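Local coordinates for protein adenylate isopentenyltransferase (Humulus lupulus, PDB 3A8T) that transfers an isopentenyl group from dimethylallyl diphosphate to ATP, ADP or AMP, a magnesium-dependent step in making the plant hormones called cytokinins, at residues 182-187 against 281-286; 215-220 against 236-241; 230-235 against 273-278. All blocks are in the same frame, centred on the assembly; numbering follows the deposited sequence.

Overall arrangement
The three contacts illustrate how one long helix, 257-289, joins helix 184-201 and the nucleotide site of a P-loop-type transferase. Contacts 1 and 3 use successive parts of it, their centres about 15 Å apart, and both touch ATP: contact 1 through Gln282 and Lys285, near the phosphates, contact 3 at the ribose and adenine. Contact 2 stands further off, its centre about 13 Å from that of contact 3 and about 28 Å from that of contact 1, with the side chain of Asp217 about 11 Å from ATP. Helix 234-243 is common to contacts 2 and 3, and a probable hydrogen bond from Asn274 ND2 to Glu236 OE2, 2.8 Å long, ties them together.

Contact 1: residues 182-187 against 281-286. With ATP (adenosine-5'-triphosphate), chain B.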
# COMPACT_ATOMS: atom_id res chain seq x y z
N VAL A 182 -2.37 -1.82 -14.04
CA VAL A 182 -1.29 -2.62 -14.57
C VAL A 182 -1.89 -3.97 -14.98
O VAL A 182 -2.74 -4.50 -14.29
CB VAL A 182 -0.24 -2.83 -13.47
CG1 VAL A 182 0.88 -3.71 -13.96
CG2 VAL A 182 0.30 -1.48 -13.05
N SER A 183 -1.49 -4.53 -16.11
CA SER A 183 -2.05 -5.82 -16.43
C SER A 183 -1.72 -6.81 -15.30
O SER A 183 -0.63 -6.79 -14.76
CB SER A 183 -1.48 -6.29 -17.73
OG SER A 183 -2.16 -5.60 -18.76
N VAL A 184 -2.66 -7.68 -14.93
CA VAL A 184 -2.42 -8.62 -13.85
C VAL A 184 -1.09 -9.34 -13.93
O VAL A 184 -0.31 -9.31 -12.99
CB VAL A 184 -3.57 -9.67 -13.70
CG1 VAL A 184 -4.74 -9.03 -12.95
CG2 VAL A 184 -4.04 -10.18 -15.06
N LYS A 185 -0.83 -9.98 -15.07
CA LYS A 185 0.44 -10.69 -15.22
C LYS A 185 1.66 -9.83 -14.92
O LYS A 185 2.55 -10.25 -14.22
CB LYS A 185 0.58 -11.30 -16.61
CG LYS A 185 1.66 -12.35 -16.65
CD LYS A 185 1.55 -13.26 -15.40
CE LYS A 185 2.51 -14.45 -15.39
NZ LYS A 185 3.94 -14.09 -15.64
N VAL A 186 1.73 -8.64 -15.48
CA VAL A 186 2.88 -7.79 -15.20
C VAL A 186 2.92 -7.42 -13.71
O VAL A 186 3.98 -7.45 -13.10
CB VAL A 186 2.82 -6.52 -16.08
CG1 VAL A 186 3.97 -5.55 -15.71
CG2 VAL A 186 2.92 -6.95 -17.53
N LEU A 187 1.76 -7.13 -13.14
CA LEU A 187 1.64 -6.74 -11.76
C LEU A 187 2.11 -7.88 -10.89
O LEU A 187 2.95 -7.72 -10.03
CB LEU A 187 0.21 -6.36 -11.45
CG LEU A 187 -0.02 -5.82 -10.03
CD1 LEU A 187 0.90 -4.64 -9.76
CD2 LEU A 187 -1.51 -5.47 -9.86
N ARG A 281 -8.07 -9.17 -5.58
CA ARG A 281 -9.27 -8.71 -4.88
C ARG A 281 -9.43 -7.19 -4.90
O ARG A 281 -10.54 -6.69 -4.86
CB ARG A 281 -9.26 -9.19 -3.42
CG ARG A 281 -9.43 -10.68 -3.30
CD ARG A 281 -9.58 -11.14 -1.85
NE ARG A 281 -8.40 -10.90 -1.01
CZ ARG A 281 -7.41 -11.78 -0.79
NH1 ARG A 281 -7.40 -12.99 -1.35
NH2 ARG A 281 -6.44 -11.44 0.06
N GLN A 282 -8.31 -6.47 -4.96
CA GLN A 282 -8.32 -5.03 -5.01
C GLN A 282 -8.85 -4.52 -6.32
O GLN A 282 -9.67 -3.61 -6.35
CB GLN A 282 -6.92 -4.50 -4.78
CG GLN A 282 -6.51 -4.64 -3.32
CD GLN A 282 -5.12 -4.12 -3.07
OE1 GLN A 282 -4.20 -4.43 -3.82
NE2 GLN A 282 -4.94 -3.35 -1.98
N ILE A 283 -8.37 -5.12 -7.41
CA ILE A 283 -8.78 -4.76 -8.76
C ILE A 283 -10.28 -4.98 -8.94
O ILE A 283 -10.99 -4.07 -9.39
CB ILE A 283 -8.01 -5.63 -9.77
CG1 ILE A 283 -6.53 -5.25 -9.75
CG2 ILE A 283 -8.62 -5.52 -11.13
CD1 ILE A 283 -5.63 -6.31 -10.41
N GLY A 284 -10.77 -6.17 -8.56
CA GLY A 284 -12.18 -6.46 -8.70
C GLY A 284 -12.99 -5.46 -7.94
O GLY A 284 -14.02 -4.96 -8.38
N LYS A 285 -12.51 -5.17 -6.75
CA LYS A 285 -13.12 -4.21 -5.88
C LYS A 285 -13.14 -2.84 -6.60
O LYS A 285 -14.16 -2.13 -6.65
CB LYS A 285 -12.29 -4.18 -4.62
CG LYS A 285 -12.82 -3.45 -3.41
CD LYS A 285 -12.00 -3.86 -2.20
CE LYS A 285 -12.15 -5.36 -1.96
NZ LYS A 285 -11.76 -5.78 -0.58
N ILE A 286 -12.02 -2.45 -7.20
CA ILE A 286 -12.00 -1.19 -7.92
C ILE A 286 -12.99 -1.23 -9.07
O ILE A 286 -13.71 -0.27 -9.32
CB ILE A 286 -10.60 -0.85 -8.46
CG1 ILE A 286 -9.70 -0.47 -7.28
CG2 ILE A 286 -10.71 0.28 -9.48
CD1 ILE A 286 -8.22 -0.64 -7.52
PG ATP B . -10.42 -5.92 3.61
O1G ATP B . -11.41 -5.05 4.33
O2G ATP B . -9.57 -6.72 4.74
O3G ATP B . -11.19 -6.99 2.68
PB ATP B . -9.50 -3.47 2.73
O1B ATP B . -10.37 -2.90 1.75
O2B ATP B . -10.04 -3.09 4.14
O3B ATP B . -9.43 -5.06 2.58
PA ATP B . -6.84 -3.63 1.82
O1A ATP B . -7.24 -4.35 0.63
O2A ATP B . -5.73 -2.54 1.35
O3A ATP B . -8.04 -2.78 2.57
O5' ATP B . -6.03 -4.57 2.88
C5' ATP B . -6.59 -5.84 3.04
C4' ATP B . -5.49 -6.74 3.58
O4' ATP B . -4.41 -6.74 2.65
C3' ATP B . -4.86 -6.25 4.91
O3' ATP B . -5.59 -6.74 6.03
C2' ATP B . -3.43 -6.81 4.81
O2' ATP B . -3.40 -8.12 5.28
C1' ATP B . -3.10 -6.77 3.34
N9 ATP B . -2.30 -5.55 3.02
C8 ATP B . -2.80 -4.34 2.52
N7 ATP B . -1.84 -3.45 2.45
C5 ATP B . -0.67 -4.00 2.89
C6 ATP B . 0.70 -3.56 3.06
N6 ATP B . 1.11 -2.28 2.77
N1 ATP B . 1.60 -4.45 3.53
C2 ATP B . 1.25 -5.70 3.83
N3 ATP B . 0.00 -6.15 3.70
C4 ATP B . -0.97 -5.37 3.24
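Ile283 alone carries segment 281-286 onto Val184 and Leu187, while Gln282 and Lys285 face the nucleotide. Just before it, Gln282 reaches out with an extended chain; its OE1 accepts a hydrogen bond from Thr49 N in the phosphate-binding loop, its NE2 makes a weak one to Gly138 O, and the same NE2 stays 3.5 Å from ATP O2A. Ile283 points the other way. With CG1 anti to its carbonyl carbon (chi1 -68°) and an almost straight chi2, its terminal CD1 is carried to the first turn of helix 184-201, where it lies 3.8 Å from Val184 CG1 and, more loosely, 4.2 Å from Leu187 CD2. The contact is purely apolar and small, about 95 Å². Lys285, back on the nucleotide side, bends at chi3 and brings NZ to 3.5 Å from ATP O3G, where its charge is likely to favour the phosphates. The helix thus turns one face to helix 184-201 and another to ATP. Helix 302-309 packs on Val182 and Val186, the loop at Ala48 touches Leu187 and Gln282, and helix 140-147 meets Lys285 and Ile286, while strand 174-181 of the parallel sheet leads directly into segment 182-187.

Contact 2: residues 215-220 against 236-241; sequences DEDHDE and EFDRYF
A type I beta turn, Asp217 to Glu220, sits in the loop between helices 203-210 and 234-243 and brings Asp217 and His218 against Asp238 of the second helix. It belongs to a cluster of acidic side chains held together by arginines, next to the stretch that leads to the ATP-binding Lys230. The closure of the turn is the backbone bond from Glu220 N to Asp217 O, 2.9 Å. Asp238 directs its side chain at the turn and meets the imidazole of His218 at the ring's edge: OD2 lies near the ring plane, 3.4 Å from CD2, a carbon, with the carboxylate turned 69° from the ring. One face of that ring has Asp215 O 3.5 Å above its plane, offset toward the rim, and Tyr211 stacks with the ring. The carboxylate planes of the two aspartates are 23° apart, although the side chains cross at a slant, and Asp217 OD1 comes within 4.1 Å of Asp238 OD2. This closeness of like charges is offset here by shared cations: Arg229 forms salt bridges with Asp215 OD2, Asp217 OD2 and Asp238 OD2, and Arg225 adds a second to Asp238 OD2. The arginines would be expected to keep these acids ionised. Replacing Asp238 by an alanine is likely to cost Arg225 and Arg229 this shared carboxylate and to open a gap at the edge of the His218 ring. Asp217 itself reaches the cluster with CG between its backbone N and carbonyl carbon (chi1 58°). Asp238 CB also comes to 3.9 Å from His218 O.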
# COMPACT_ATOMS: atom_id res chain seq x y z
N ASP A 215 2.62 -13.51 21.41
CA ASP A 215 1.51 -13.31 20.48
C ASP A 215 0.69 -14.58 20.35
O ASP A 215 1.21 -15.67 20.17
CB ASP A 215 1.99 -12.84 19.10
CG ASP A 215 2.33 -11.36 19.10
OD1 ASP A 215 1.54 -10.57 19.67
OD2 ASP A 215 3.39 -11.00 18.53
N GLU A 216 -0.61 -14.42 20.41
CA GLU A 216 -1.49 -15.57 20.36
C GLU A 216 -2.08 -15.90 18.99
O GLU A 216 -2.94 -16.77 18.91
CB GLU A 216 -2.62 -15.34 21.39
CG GLU A 216 -2.08 -15.02 22.82
CD GLU A 216 -3.16 -14.63 23.85
OE1 GLU A 216 -2.77 -14.22 24.97
OE2 GLU A 216 -4.38 -14.75 23.54
N ASP A 217 -1.61 -15.22 17.94
CA ASP A 217 -2.18 -15.44 16.60
C ASP A 217 -1.28 -16.15 15.58
O ASP A 217 -1.59 -16.07 14.38
CB ASP A 217 -2.57 -14.11 15.95
CG ASP A 217 -1.37 -13.12 15.83
OD1 ASP A 217 -0.21 -13.59 15.82
OD2 ASP A 217 -1.56 -11.89 15.77
N HIS A 218 -0.20 -16.80 16.03
CA HIS A 218 0.78 -17.42 15.13
C HIS A 218 0.27 -18.44 14.15
O HIS A 218 0.84 -18.61 13.06
CB HIS A 218 1.96 -18.02 15.92
CG HIS A 218 2.79 -17.00 16.63
ND1 HIS A 218 3.45 -17.27 17.82
CD2 HIS A 218 3.06 -15.70 16.34
CE1 HIS A 218 4.07 -16.18 18.23
NE2 HIS A 218 3.85 -15.22 17.35
N ASP A 219 -0.81 -19.11 14.54
CA ASP A 219 -1.44 -20.12 13.70
C ASP A 219 -2.62 -19.58 12.92
O ASP A 219 -3.39 -20.36 12.39
CB ASP A 219 -1.97 -21.28 14.55
CG ASP A 219 -2.70 -20.80 15.80
OD1 ASP A 219 -3.27 -19.66 15.85
OD2 ASP A 219 -2.70 -21.57 16.77
N GLU A 220 -2.73 -18.26 12.84
CA GLU A 220 -3.89 -17.62 12.22
C GLU A 220 -3.58 -16.72 11.02
O GLU A 220 -2.54 -16.06 10.96
CB GLU A 220 -4.68 -16.87 13.34
CG GLU A 220 -5.75 -15.91 12.87
CD GLU A 220 -6.44 -15.09 13.99
OE1 GLU A 220 -5.80 -14.65 14.97
OE2 GLU A 220 -7.65 -14.85 13.87
N GLU A 236 2.97 -15.44 7.49
CA GLU A 236 3.80 -16.37 6.71
C GLU A 236 5.08 -16.68 7.45
O GLU A 236 5.43 -17.86 7.64
CB GLU A 236 4.11 -15.83 5.29
CG GLU A 236 2.92 -15.58 4.41
CD GLU A 236 2.23 -14.23 4.67
OE1 GLU A 236 2.45 -13.56 5.73
OE2 GLU A 236 1.45 -13.82 3.79
N PHE A 237 5.79 -15.65 7.90
CA PHE A 237 6.99 -15.95 8.64
C PHE A 237 6.76 -16.49 10.02
O PHE A 237 7.62 -17.19 10.52
CB PHE A 237 7.99 -14.78 8.61
CG PHE A 237 8.96 -14.89 7.44
CD1 PHE A 237 9.89 -15.96 7.40
CD2 PHE A 237 8.83 -14.06 6.30
CE1 PHE A 237 10.66 -16.19 6.24
CE2 PHE A 237 9.59 -14.29 5.16
CZ PHE A 237 10.51 -15.36 5.12
N ASP A 238 5.63 -16.18 10.64
CA ASP A 238 5.32 -16.75 11.97
C ASP A 238 5.31 -18.29 11.84
O ASP A 238 5.77 -19.03 12.72
CB ASP A 238 3.97 -16.27 12.52
CG ASP A 238 4.01 -14.82 13.03
OD1 ASP A 238 5.13 -14.27 13.19
OD2 ASP A 238 2.94 -14.22 13.28
N ARG A 239 4.81 -18.78 10.72
CA ARG A 239 4.78 -20.21 10.50
C ARG A 239 6.23 -20.73 10.48
O ARG A 239 6.54 -21.73 11.08
CB ARG A 239 4.06 -20.48 9.20
CG ARG A 239 3.87 -21.91 8.82
CD ARG A 239 2.58 -22.03 8.00
NE ARG A 239 2.47 -23.38 7.53
CZ ARG A 239 2.18 -24.40 8.32
NH1 ARG A 239 1.95 -24.21 9.61
NH2 ARG A 239 2.21 -25.62 7.84
N TYR A 240 7.12 -20.00 9.82
CA TYR A 240 8.52 -20.37 9.77
C TYR A 240 9.18 -20.25 11.15
O TYR A 240 9.82 -21.16 11.59
CB TYR A 240 9.25 -19.47 8.79
CG TYR A 240 10.72 -19.66 8.81
CD1 TYR A 240 11.33 -20.64 8.03
CD2 TYR A 240 11.53 -18.84 9.58
CE1 TYR A 240 12.70 -20.81 8.02
CE2 TYR A 240 12.91 -19.01 9.57
CZ TYR A 240 13.49 -19.99 8.79
OH TYR A 240 14.86 -20.10 8.77
N PHE A 241 9.01 -19.12 11.83
CA PHE A 241 9.62 -18.97 13.14
C PHE A 241 9.04 -20.00 14.14
O PHE A 241 9.63 -20.32 15.15
CB PHE A 241 9.39 -17.54 13.68
CG PHE A 241 10.01 -16.46 12.85
CD1 PHE A 241 11.35 -16.49 12.51
CD2 PHE A 241 9.25 -15.35 12.44
CE1 PHE A 241 11.93 -15.43 11.77
CE2 PHE A 241 9.86 -14.29 11.69
CZ PHE A 241 11.18 -14.34 11.37

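Contact 3: residues 230-235 against 273-278. With ATP (adenosine-5'-triphosphate), chain B.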
# COMPACT_ATOMS: atom_id res chain seq x y z
N LYS A 230 -1.85 -8.13 10.63
CA LYS A 230 -2.49 -8.62 9.42
C LYS A 230 -1.60 -8.48 8.16
O LYS A 230 -1.86 -9.15 7.18
CB LYS A 230 -3.77 -7.85 9.11
CG LYS A 230 -4.86 -7.98 10.14
CD LYS A 230 -6.05 -7.15 9.72
CE LYS A 230 -7.05 -8.01 9.01
NZ LYS A 230 -8.12 -7.17 8.41
N ALA A 231 -0.60 -7.60 8.19
CA ALA A 231 0.29 -7.30 7.07
C ALA A 231 0.80 -8.53 6.37
O ALA A 231 1.20 -9.47 7.04
CB ALA A 231 1.46 -6.47 7.58
N ILE A 232 0.78 -8.57 5.03
CA ILE A 232 1.29 -9.78 4.35
C ILE A 232 2.77 -9.91 4.73
O ILE A 232 3.53 -8.93 4.69
CB ILE A 232 1.19 -9.74 2.78
CG1 ILE A 232 -0.24 -9.53 2.30
CG2 ILE A 232 1.65 -11.05 2.22
CD1 ILE A 232 -1.14 -10.51 2.76
N GLY A 233 3.17 -11.12 5.12
CA GLY A 233 4.54 -11.35 5.55
C GLY A 233 4.59 -11.75 7.00
O GLY A 233 5.34 -12.65 7.43
N VAL A 234 3.73 -11.14 7.80
CA VAL A 234 3.79 -11.51 9.20
C VAL A 234 3.32 -12.92 9.52
O VAL A 234 3.99 -13.64 10.21
CB VAL A 234 3.00 -10.58 10.08
CG1 VAL A 234 3.21 -10.98 11.49
CG2 VAL A 234 3.40 -9.13 9.83
N PRO A 235 2.13 -13.30 9.06
CA PRO A 235 1.58 -14.65 9.33
C PRO A 235 2.44 -15.74 8.69
O PRO A 235 2.66 -16.79 9.31
CB PRO A 235 0.16 -14.62 8.73
CG PRO A 235 -0.07 -13.11 8.27
CD PRO A 235 1.32 -12.56 8.05
N GLU A 273 2.38 -15.22 -3.25
CA GLU A 273 1.01 -15.65 -3.52
C GLU A 273 -0.08 -14.84 -2.87
O GLU A 273 -1.06 -14.52 -3.50
CB GLU A 273 0.81 -17.09 -3.07
CG GLU A 273 0.81 -18.10 -4.18
CD GLU A 273 0.71 -19.49 -3.62
OE1 GLU A 273 1.75 -20.23 -3.66
OE2 GLU A 273 -0.41 -19.83 -3.12
N ASN A 274 0.05 -14.58 -1.57
CA ASN A 274 -0.96 -13.79 -0.87
C ASN A 274 -1.05 -12.38 -1.43
O ASN A 274 -2.09 -11.78 -1.47
CB ASN A 274 -0.65 -13.77 0.63
CG ASN A 274 -0.90 -15.15 1.27
OD1 ASN A 274 -1.62 -15.94 0.67
ND2 ASN A 274 -0.32 -15.44 2.42
N THR A 275 0.08 -11.90 -1.93
CA THR A 275 0.23 -10.55 -2.46
C THR A 275 -0.47 -10.46 -3.79
O THR A 275 -1.19 -9.52 -4.09
CB THR A 275 1.71 -10.25 -2.62
OG1 THR A 275 2.31 -10.14 -1.32
CG2 THR A 275 1.92 -9.00 -3.44
N CYS A 276 -0.27 -11.53 -4.56
CA CYS A 276 -0.84 -11.70 -5.84
C CYS A 276 -2.35 -11.83 -5.69
O CYS A 276 -3.09 -11.22 -6.46
CB CYS A 276 -0.16 -12.90 -6.52
SG CYS A 276 1.61 -12.50 -7.04
N HIS A 277 -2.81 -12.59 -4.70
CA HIS A 277 -4.25 -12.71 -4.49
C HIS A 277 -4.87 -11.41 -4.03
O HIS A 277 -5.98 -11.07 -4.41
CB HIS A 277 -4.55 -13.80 -3.45
CG HIS A 277 -4.58 -15.18 -4.02
ND1 HIS A 277 -4.07 -16.28 -3.36
CD2 HIS A 277 -5.05 -15.64 -5.21
CE1 HIS A 277 -4.21 -17.35 -4.12
NE2 HIS A 277 -4.80 -16.98 -5.24
N LEU A 278 -4.15 -10.69 -3.15
CA LEU A 278 -4.65 -9.41 -2.64
C LEU A 278 -4.81 -8.46 -3.83
O LEU A 278 -5.77 -7.70 -3.91
CB LEU A 278 -3.66 -8.81 -1.62
CG LEU A 278 -3.98 -7.37 -1.23
CD1 LEU A 278 -5.36 -7.31 -0.53
CD2 LEU A 278 -2.89 -6.78 -0.34
PG ATP B . -10.42 -5.92 3.61
O1G ATP B . -11.41 -5.05 4.33
O2G ATP B . -9.57 -6.72 4.74
O3G ATP B . -11.19 -6.99 2.68
PB ATP B . -9.50 -3.47 2.73
O1B ATP B . -10.37 -2.90 1.75
O2B ATP B . -10.04 -3.09 4.14
O3B ATP B . -9.43 -5.06 2.58
PA ATP B . -6.84 -3.63 1.82
O1A ATP B . -7.24 -4.35 0.63
O2A ATP B . -5.73 -2.54 1.35
O3A ATP B . -8.04 -2.78 2.57
O5' ATP B . -6.03 -4.57 2.88
C5' ATP B . -6.59 -5.84 3.04
C4' ATP B . -5.49 -6.74 3.58
O4' ATP B . -4.41 -6.74 2.65
C3' ATP B . -4.86 -6.25 4.91
O3' ATP B . -5.59 -6.74 6.03
C2' ATP B . -3.43 -6.81 4.81
O2' ATP B . -3.40 -8.12 5.28
C1' ATP B . -3.10 -6.77 3.34
N9 ATP B . -2.30 -5.55 3.02
C8 ATP B . -2.80 -4.34 2.52
N7 ATP B . -1.84 -3.45 2.45
C5 ATP B . -0.67 -4.00 2.89
C6 ATP B . 0.70 -3.56 3.06
N6 ATP B . 1.11 -2.28 2.77
N1 ATP B . 1.60 -4.45 3.53
C2 ATP B . 1.25 -5.70 3.83
N3 ATP B . 0.00 -6.15 3.70
C4 ATP B . -0.97 -5.37 3.24
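The adenine of ATP lies between Leu278 on one face and Ala231 toward the other, with Ile232 at the edge, in the adenosine pocket of this P-loop-clan transferase. Leu278 CD2 sits over its face, 3.6 Å from N9; on the opposite side of the plane Ala231 CB stands 3.8 Å from C2, beyond the ring's rim. The edge is read by Ile232, whose backbone N-H gives N3 an almost straight hydrogen bond of 2.9 Å (170°), lying close to the ring plane. At the ribose, O2' donates to Lys230 O over 2.7 Å. Recognition by main-chain groups is a principle well illustrated here, since the side chain of Ile232 is left to pack. With CG1 anti to the carbonyl carbon (chi1 -58°) and turned back to N3, its CG2 lies anti to the backbone N and turns to helix 257-289, 3.9 Å from Asn274 CB. Polar ends on that helix are satisfied elsewhere: Asn274 ND2 bonds Glu236 OE2, and Thr275 OG1 bonds Ile271 O of its own helix. Glu236 also uses OE1 to bond the amide of Gly233, the N-cap residue of helix 234-243. Beside the hydroxyl of Thr275, the Ile232 methyl CG2 packs 3.7 Å from OG1.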